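Local coordinates for adenosine deaminase (Burkholderia ambifaria, PDB 4GXW), which binds a zinc ion and probably catalyses the hydrolytic deamination of adenosine, adenine or a related purine, at residues N118-V123 with V168-W173; P129-Q134 with K175-D180. All coordinates share one frame; numbering follows the deposited sequence.

Contact 1: residues N118-V123 with V168-W173; sequences NPTGTV and VAIVDW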
loop_
_atom_site.group_PDB
_atom_site.type_symbol
_atom_site.label_atom_id
_atom_site.label_comp_id
_atom_site.label_asym_id
_atom_site.label_seq_id
_atom_site.Cartn_x
_atom_site.Cartn_y
_atom_site.Cartn_z
ATOM N N ASN A 118 -1.431 5.895 -10.972
ATOM C CA ASN A 118 -2.594 6.158 -11.826
ATOM C C ASN A 118 -2.202 6.788 -13.161
ATOM O O ASN A 118 -1.894 7.976 -13.235
ATOM C CB ASN A 118 -3.601 7.077 -11.132
ATOM C CG ASN A 118 -4.064 6.551 -9.798
ATOM O OD1 ASN A 118 -3.542 6.960 -8.755
ATOM N ND2 ASN A 118 -5.066 5.662 -9.809
ATOM N N PRO A 119 -2.219 5.990 -14.236
ATOM C CA PRO A 119 -1.841 6.558 -15.539
ATOM C C PRO A 119 -2.817 7.590 -16.090
ATOM O O PRO A 119 -2.401 8.423 -16.894
ATOM C CB PRO A 119 -1.816 5.344 -16.471
ATOM C CG PRO A 119 -1.882 4.144 -15.597
ATOM C CD PRO A 119 -2.522 4.552 -14.309
ATOM N N THR A 120 -4.087 7.529 -15.692
ATOM C CA THR A 120 -5.061 8.483 -16.210
ATOM C C THR A 120 -4.653 9.919 -15.891
ATOM O O THR A 120 -4.608 10.774 -16.784
ATOM C CB THR A 120 -6.478 8.198 -15.687
ATOM O OG1 THR A 120 -6.849 6.860 -16.031
ATOM C CG2 THR A 120 -7.483 9.173 -16.280
ATOM N N GLY A 121 -4.327 10.184 -14.630
ATOM C CA GLY A 121 -3.857 11.502 -14.237
ATOM C C GLY A 121 -2.599 11.914 -14.985
ATOM O O GLY A 121 -2.481 13.047 -15.446
ATOM N N THR A 122 -1.650 11.000 -15.122
ATOM C CA THR A 122 -0.398 11.325 -15.786
ATOM C C THR A 122 -0.611 11.673 -17.262
ATOM O O THR A 122 -0.091 12.677 -17.752
ATOM C CB THR A 122 0.590 10.165 -15.635
ATOM O OG1 THR A 122 0.856 9.977 -14.239
ATOM C CG2 THR A 122 1.884 10.453 -16.381
ATOM N N VAL A 123 -1.363 10.841 -17.970
ATOM C CA VAL A 123 -1.573 11.059 -19.402
ATOM C C VAL A 123 -2.525 12.229 -19.677
ATOM O O VAL A 123 -2.216 13.111 -20.483
ATOM C CB VAL A 123 -2.088 9.780 -20.107
ATOM C CG1 VAL A 123 -2.327 10.044 -21.585
ATOM C CG2 VAL A 123 -1.099 8.636 -19.932
ATOM N N VAL A 168 -10.478 1.043 -19.272
ATOM C CA VAL A 168 -10.155 0.235 -20.443
ATOM C C VAL A 168 -8.909 0.783 -21.143
ATOM O O VAL A 168 -8.045 0.013 -21.578
ATOM C CB VAL A 168 -11.358 0.138 -21.411
ATOM C CG1 VAL A 168 -10.963 -0.557 -22.722
ATOM C CG2 VAL A 168 -12.507 -0.602 -20.740
ATOM N N ALA A 169 -8.798 2.110 -21.221
ATOM C CA ALA A 169 -7.636 2.740 -21.850
ATOM C C ALA A 169 -6.323 2.321 -21.178
ATOM O O ALA A 169 -5.305 2.125 -21.846
ATOM C CB ALA A 169 -7.785 4.270 -21.869
ATOM N N ILE A 170 -6.341 2.161 -19.857
ATOM C CA ILE A 170 -5.144 1.726 -19.137
ATOM C C ILE A 170 -4.679 0.346 -19.581
ATOM O O ILE A 170 -3.482 0.129 -19.829
ATOM C CB ILE A 170 -5.387 1.698 -17.619
ATOM C CG1 ILE A 170 -5.569 3.122 -17.097
ATOM C CG2 ILE A 170 -4.253 0.979 -16.886
ATOM C CD1 ILE A 170 -6.001 3.176 -15.656
ATOM N N VAL A 171 -5.622 -0.587 -19.691
ATOM C CA VAL A 171 -5.268 -1.932 -20.113
ATOM C C VAL A 171 -4.730 -1.914 -21.546
ATOM O O VAL A 171 -3.759 -2.609 -21.854
ATOM C CB VAL A 171 -6.434 -2.931 -19.946
ATOM C CG1 VAL A 171 -5.983 -4.329 -20.323
ATOM C CG2 VAL A 171 -6.931 -2.925 -18.502
ATOM N N ASP A 172 -5.343 -1.097 -22.409
ATOM C CA ASP A 172 -4.841 -0.905 -23.775
ATOM C C ASP A 172 -3.383 -0.420 -23.754
ATOM O O ASP A 172 -2.522 -0.940 -24.468
ATOM C CB ASP A 172 -5.714 0.098 -24.554
ATOM C CG ASP A 172 -7.099 -0.440 -24.893
ATOM O OD1 ASP A 172 -7.286 -1.676 -24.922
ATOM O OD2 ASP A 172 -8.001 0.386 -25.161
ATOM N N TRP A 173 -3.108 0.585 -22.930
ATOM C CA TRP A 173 -1.744 1.094 -22.795
ATOM C C TRP A 173 -0.779 0.011 -22.337
ATOM O O TRP A 173 0.333 -0.099 -22.856
ATOM C CB TRP A 173 -1.701 2.264 -21.812
ATOM C CG TRP A 173 -2.200 3.553 -22.374
ATOM C CD1 TRP A 173 -2.054 4.000 -23.658
ATOM C CD2 TRP A 173 -2.919 4.572 -21.669
ATOM N NE1 TRP A 173 -2.641 5.237 -23.790
ATOM C CE2 TRP A 173 -3.185 5.604 -22.585
ATOM C CE3 TRP A 173 -3.356 4.710 -20.351
ATOM C CZ2 TRP A 173 -3.875 6.762 -22.223
ATOM C CZ3 TRP A 173 -4.040 5.860 -19.995
ATOM C CH2 TRP A 173 -4.302 6.863 -20.929
#
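Ile170 packs its side chain against the first turn of helix 119-126. Its CG1 sits anti to the carbonyl carbon, and the chain then runs straight on to CD1. CD1, CG1 and CG2 all touch, with CD1 making the shortest approaches. Pro119 CD is 4.0 Å from Ile170 CD1, and the two side chains cross at about a right angle. Pro119 CG rests near both CG1 and CG2 of Ile170. Thr120 OG1 also approaches Ile170 CD1, at 3.8 Å. This is a van der Waals contact of a hydroxyl oxygen with a methyl group.

One turn further on, Trp173 reaches across with the far rim of its six-membered ring. Val123 comes to meet it from the opposite direction. Val123 CG2 lies over one face, 4.1 Å from the centroid of the six-membered ring and 22° off its normal, which makes a CH-pi contact. With CG1 anti to the backbone N (chi1 179°), the other methyl reaches the rim, where Val123 CG1 is 3.7 Å from Trp173 CZ2. Pro119 CB approaches obliquely, 4.2 Å from Trp173 CZ3. On the opposite face of the indole lies the backbone oxygen of Ala169, from the preceding turn of the same helix. The contact is van der Waals and CH-pi packing.

The short helix axes run nearly perpendicular, at 82°, and stay 10.7 Å apart at closest approach. Helix 119-126 follows directly on strand 110-117, and helix 164-176 follows strand 151-159, its neighbour in the parallel sheet. Pro156 of strand 151-159 touches both Pro119 and Ile170. Tyr130 of helix 130-148 stacks on Trp173, and helix 200-208 packs against Val168 and Val171.

Contact 2: residues P129-Q134 with K175-D180; sequences PYADAQ and KANRAD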
loop_
_atom_site.group_PDB
_atom_site.type_symbol
_atom_site.label_atom_id
_atom_site.label_comp_id
_atom_site.label_asym_id
_atom_site.label_seq_id
_atom_site.Cartn_x
_atom_site.Cartn_y
_atom_site.Cartn_z
ATOM N N PRO A 129 2.842 11.257 -22.167
ATOM C CA PRO A 129 2.382 10.032 -22.834
ATOM C C PRO A 129 2.670 8.773 -22.020
ATOM O O PRO A 129 3.722 8.687 -21.358
ATOM C CB PRO A 129 3.192 10.021 -24.134
ATOM C CG PRO A 129 3.461 11.471 -24.409
ATOM C CD PRO A 129 3.675 12.094 -23.050
ATOM N N TYR A 130 1.734 7.823 -22.061
ATOM C CA TYR A 130 1.847 6.591 -21.289
ATOM C C TYR A 130 3.211 5.922 -21.475
ATOM O O TYR A 130 3.864 5.539 -20.506
ATOM C CB TYR A 130 0.741 5.571 -21.641
ATOM C CG TYR A 130 0.838 4.365 -20.746
ATOM C CD1 TYR A 130 1.654 3.287 -21.076
ATOM C CD2 TYR A 130 0.170 4.329 -19.531
ATOM C CE1 TYR A 130 1.795 2.209 -20.234
ATOM C CE2 TYR A 130 0.296 3.251 -18.677
ATOM C CZ TYR A 130 1.115 2.195 -19.025
ATOM O OH TYR A 130 1.240 1.132 -18.155
ATOM N N ALA A 131 3.612 5.742 -22.729
ATOM C CA ALA A 131 4.828 4.992 -23.037
ATOM C C ALA A 131 6.051 5.596 -22.357
ATOM O O ALA A 131 6.898 4.881 -21.821
ATOM C CB ALA A 131 5.038 4.908 -24.543
ATOM N N ASP A 132 6.133 6.923 -22.370
ATOM C CA ASP A 132 7.249 7.618 -21.737
ATOM C C ASP A 132 7.175 7.553 -20.220
ATOM O O ASP A 132 8.188 7.400 -19.548
ATOM C CB ASP A 132 7.302 9.073 -22.204
ATOM C CG ASP A 132 7.484 9.193 -23.696
ATOM O OD1 ASP A 132 8.241 8.372 -24.260
ATOM O OD2 ASP A 132 6.880 10.099 -24.300
ATOM N N ALA A 133 5.963 7.669 -19.685
ATOM C CA ALA A 133 5.778 7.609 -18.239
ATOM C C ALA A 133 6.153 6.230 -17.697
ATOM O O ALA A 133 6.897 6.114 -16.718
ATOM C CB ALA A 133 4.345 7.955 -17.876
ATOM N N GLN A 134 5.639 5.176 -18.325
ATOM C CA GLN A 134 5.936 3.823 -17.864
ATOM C C GLN A 134 7.427 3.521 -17.986
ATOM O O GLN A 134 8.015 2.938 -17.078
ATOM C CB GLN A 134 5.109 2.763 -18.606
ATOM C CG GLN A 134 5.196 1.402 -17.920
ATOM C CD GLN A 134 4.733 0.255 -18.783
ATOM O OE1 GLN A 134 3.569 -0.158 -18.730
ATOM N NE2 GLN A 134 5.647 -0.286 -19.567
ATOM N N LYS A 175 -1.011 -3.291 -22.619
ATOM C CA LYS A 175 -0.805 -4.264 -23.688
ATOM C C LYS A 175 0.181 -3.780 -24.751
ATOM O O LYS A 175 0.913 -4.583 -25.336
ATOM C CB LYS A 175 -2.140 -4.614 -24.355
ATOM C CG LYS A 175 -3.012 -5.529 -23.514
ATOM C CD LYS A 175 -4.305 -5.918 -24.230
ATOM C CE LYS A 175 -5.349 -4.815 -24.144
ATOM N NZ LYS A 175 -6.720 -5.300 -24.522
ATOM N N ALA A 176 0.187 -2.470 -24.998
ATOM C CA ALA A 176 1.038 -1.861 -26.015
ATOM C C ALA A 176 2.455 -1.609 -25.507
ATOM O O ALA A 176 3.347 -1.252 -26.284
ATOM C CB ALA A 176 0.408 -0.548 -26.501
ATOM N N ASN A 177 2.654 -1.777 -24.202
ATOM C CA ASN A 177 3.935 -1.483 -23.567
ATOM C C ASN A 177 4.327 -2.547 -22.556
ATOM O O ASN A 177 4.609 -2.234 -21.403
ATOM C CB ASN A 177 3.873 -0.136 -22.842
ATOM C CG ASN A 177 3.702 1.027 -23.785
ATOM O OD1 ASN A 177 4.684 1.564 -24.309
ATOM N ND2 ASN A 177 2.456 1.434 -24.008
ATOM N N ARG A 178 4.340 -3.808 -22.971
ATOM C CA ARG A 178 4.583 -4.880 -22.014
ATOM C C ARG A 178 5.992 -4.813 -21.442
ATOM O O ARG A 178 6.958 -4.517 -22.148
ATOM C CB ARG A 178 4.315 -6.252 -22.633
ATOM C CG ARG A 178 2.834 -6.546 -22.850
ATOM C CD ARG A 178 2.633 -7.968 -23.363
ATOM N NE ARG A 178 1.228 -8.297 -23.595
ATOM C CZ ARG A 178 0.412 -8.803 -22.674
ATOM N NH1 ARG A 178 0.856 -9.040 -21.450
ATOM N NH2 ARG A 178 -0.849 -9.074 -22.978
ATOM N N ALA A 179 6.093 -5.069 -20.143
ATOM C CA ALA A 179 7.373 -5.098 -19.456
ATOM C C ALA A 179 7.234 -6.032 -18.275
ATOM O O ALA A 179 6.178 -6.075 -17.643
ATOM C CB ALA A 179 7.761 -3.705 -18.986
ATOM N N ASP A 180 8.298 -6.768 -17.967
ATOM C CA ASP A 180 8.263 -7.717 -16.860
ATOM C C ASP A 180 7.922 -7.048 -15.532
ATOM O O ASP A 180 7.329 -7.668 -14.650
ATOM C CB ASP A 180 9.592 -8.467 -16.740
ATOM C CG ASP A 180 9.814 -9.457 -17.871
ATOM O OD1 ASP A 180 8.876 -9.691 -18.664
ATOM O OD2 ASP A 180 10.932 -10.006 -17.962
HETATM O O HOH W 1 7.076 2.175 -22.395
#
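Tyr130 passes its ring alongside the side chain of Asn177, and the two run in opposite directions. Asn177 ND2 approaches the ring obliquely, 3.6 Å from Tyr130 CD1, with the ring and amide planes 47° apart. The same ND2 donates to the backbone O of Trp173, which holds the amide in this orientation. Its other end faces helix 130-148. Asn177 OD1 lies 3.4 Å from Ala131 CB, and a water donates to both Asn177 OD1 and Ala131 O, linking the side chain to the helix backbone.

Gln134 makes the direct polar link. With CG anti to the backbone N (chi1 -168°), its extended chain carries the amide out to Asn177. Its NE2 donates to Asn177 O at 2.9 Å, with a nearly straight N-H...O angle of 165°. The donor lies in the carbonyl plane, and the acceptor lies close to the plane of the glutamine amide. The other end of that amide is also held: Tyr130 OH donates to Gln134 OE1 at 2.7 Å. Bonds at both ends fix which way the amide is flipped. Gln134 NE2 also passes 4.1 Å from Ala179 CB.

Asn177 lies in the loop that leads from helix 164-176 toward strand 184-188. The contact therefore joins the first turn of one outer helix to the exit loop of the next, as expected between neighbouring beta-alpha units of the TIM-barrel fold of this family.

How the contacts relate
The centres of contact 1 and contact 2 are 10 Å apart, on the same side of the chain's centre. Their segments alternate along the chain: 118-123, 129-134, 168-173, 175-180. Helices 119-126 and 130-148 follow each other, and both pack against helix 164-176 or the loop after it. The two contacts also touch, chiefly where Tyr130 meets Pro119, Val123 and Trp173, so they form one continuous patch. It joins consecutive parts of the barrel around parallel strands 110-117, 151-159 and 184-188. Contact 1 is the one nearer the metal, with the Pro119 side chain about 13 Å from the zinc ion. Contact 2 lies away from the metal site.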